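Local coordinates for metal-dependent hydrolase (Lactobacillus plantarum, PDB 2F6K), which probably acts as a manganese-dependent decarboxylase of the amidohydrolase superfamily, related to the aminocarboxymuconate-semialdehyde decarboxylases of tryptophan breakdown, at residues A[156-161]-A[177-182]. Residues are numbered along the deposited sequence; the frame is centred on the assembly and turned at random.
Sequences NEPAIL and FMDTTM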
# COMPACT_ATOMS: atom_id res chain seq x y z
N ASN A 156 -7.61 14.70 -3.99
CA ASN A 156 -6.24 14.40 -4.35
C ASN A 156 -6.21 12.90 -4.60
O ASN A 156 -7.14 12.18 -4.22
CB ASN A 156 -5.28 14.74 -3.22
CG ASN A 156 -4.81 16.17 -3.26
OD1 ASN A 156 -3.60 16.43 -3.25
ND2 ASN A 156 -5.75 17.11 -3.30
N GLU A 157 -5.14 12.43 -5.25
CA GLU A 157 -5.00 11.01 -5.51
C GLU A 157 -5.01 10.31 -4.16
O GLU A 157 -4.35 10.75 -3.22
CB GLU A 157 -3.67 10.74 -6.22
CG GLU A 157 -3.23 9.28 -6.17
CD GLU A 157 -2.00 9.01 -7.02
OE1 GLU A 157 -1.10 9.87 -7.06
OE2 GLU A 157 -1.94 7.92 -7.65
N PRO A 158 -5.78 9.21 -4.04
CA PRO A 158 -5.84 8.47 -2.77
C PRO A 158 -4.41 8.11 -2.33
O PRO A 158 -3.56 7.80 -3.17
CB PRO A 158 -6.66 7.25 -3.14
CG PRO A 158 -7.60 7.79 -4.18
CD PRO A 158 -6.69 8.63 -5.04
N ALA A 159 -4.15 8.15 -1.03
CA ALA A 159 -2.81 7.85 -0.50
C ALA A 159 -2.22 6.61 -1.17
O ALA A 159 -1.08 6.64 -1.63
CB ALA A 159 -2.87 7.67 1.01
N ILE A 160 -2.99 5.53 -1.22
CA ILE A 160 -2.54 4.29 -1.84
C ILE A 160 -3.72 3.53 -2.43
O ILE A 160 -4.84 3.60 -1.92
CB ILE A 160 -1.82 3.37 -0.84
CG1 ILE A 160 -2.82 2.91 0.22
CG2 ILE A 160 -0.65 4.09 -0.19
CD1 ILE A 160 -2.27 1.86 1.15
N LEU A 161 -3.45 2.79 -3.51
CA LEU A 161 -4.48 2.01 -4.20
C LEU A 161 -3.90 0.71 -4.73
O LEU A 161 -2.68 0.56 -4.84
CB LEU A 161 -5.04 2.81 -5.38
CG LEU A 161 -5.84 4.07 -5.10
CD1 LEU A 161 -6.17 4.77 -6.41
CD2 LEU A 161 -7.10 3.70 -4.35
N PHE A 177 -12.91 10.84 -6.86
CA PHE A 177 -14.18 10.52 -6.24
C PHE A 177 -14.04 9.61 -5.04
O PHE A 177 -14.69 9.82 -4.01
CB PHE A 177 -15.15 9.91 -7.24
CG PHE A 177 -15.87 10.93 -8.07
CD1 PHE A 177 -17.17 10.70 -8.50
CD2 PHE A 177 -15.27 12.14 -8.39
CE1 PHE A 177 -17.86 11.65 -9.24
CE2 PHE A 177 -15.95 13.10 -9.13
CZ PHE A 177 -17.25 12.85 -9.56
N MSE A 178 -13.20 8.60 -5.16
CA MSE A 178 -13.01 7.69 -4.05
C MSE A 178 -12.45 8.47 -2.86
O MSE A 178 -12.87 8.25 -1.72
CB MSE A 178 -12.07 6.55 -4.44
CG MSE A 178 -12.62 5.68 -5.57
SE MSE A 178 -11.61 4.03 -5.88
CE MSE A 178 -9.93 4.81 -6.47
N ASP A 179 -11.54 9.40 -3.13
CA ASP A 179 -10.94 10.16 -2.04
C ASP A 179 -11.90 11.12 -1.36
O ASP A 179 -11.90 11.22 -0.13
CB ASP A 179 -9.71 10.92 -2.52
CG ASP A 179 -8.59 10.88 -1.49
OD1 ASP A 179 -8.11 9.77 -1.17
OD2 ASP A 179 -8.20 11.95 -0.99
N THR A 180 -12.71 11.82 -2.14
CA THR A 180 -13.67 12.75 -1.56
C THR A 180 -14.63 11.97 -0.70
O THR A 180 -14.98 12.39 0.41
CB THR A 180 -14.46 13.50 -2.65
OG1 THR A 180 -13.59 14.42 -3.32
CG2 THR A 180 -15.63 14.27 -2.04
N THR A 181 -15.03 10.80 -1.20
CA THR A 181 -15.97 9.96 -0.49
C THR A 181 -15.38 9.44 0.82
O THR A 181 -16.05 9.47 1.87
CB THR A 181 -16.40 8.76 -1.35
OG1 THR A 181 -16.82 9.21 -2.64
CG2 THR A 181 -17.56 8.03 -0.68
N MSE A 182 -14.14 8.98 0.77
CA MSE A 182 -13.51 8.46 1.97
C MSE A 182 -13.34 9.59 2.99
O MSE A 182 -13.56 9.39 4.18
CB MSE A 182 -12.15 7.83 1.65
CG MSE A 182 -12.23 6.61 0.74
SE MSE A 182 -10.54 5.62 0.63
CE MSE A 182 -9.62 6.71 -0.67
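Asp179 pushes its carboxylate from helix 171-189 against the start of the loop 156-161, where Pro158 has the largest share of the loop's side of the contact. Its OD1 sits 3.1 Å from Pro158 CA and borders CB and CG of the ring, while its CB rests 3.3 Å from the carbonyl O of Asn156. That same O is 3.4 Å from Asp179 OD2, but both are acceptors, so the approach is simple proximity and the carboxylate bonds elsewhere. Two selenomethionines, one helical turn apart, supply the apolar part. Met182 brings its terminal CE to 3.9 Å from Pro158 CB. Met178 meets Leu161 tip to tip: its chain bends at the last torsion (chi3 -65°), which carries CE to both leucine methyls, 3.7 Å from CD2 and 3.8 Å from CD1.

One shell further out, Asp179 OD1 is hydrogen-bonded to the hydroxyl of Tyr131, and OD2 to Thr125 OG1 and Asn126 ND2. The same three residues also reach the loop: Tyr131 OH pairs with Ala159 N, Asn126 ND2 with Glu157 O, and Thr125 OG1 with Asn156 N. The buried carboxylate thus shares its partners with the loop backbone. With an alanine in place of this aspartate, Thr125, Asn126 and Tyr131 would probably lose their common acceptor, and a gap would open beside Pro158. Asn156 turns its amide away from the helix, binding His60 N through OD1 and His154 O through ND2. Farther along the loop, Ile160 packs on other subunits of the tetramer.

In the amidohydrolase TIM barrel, this is a loop following the fifth strand, 150-154, folded back on the helix that comes after it; the strand ends in His154, a manganese ligand, and the side chain of Asn156 lies about 9 Å from the metal.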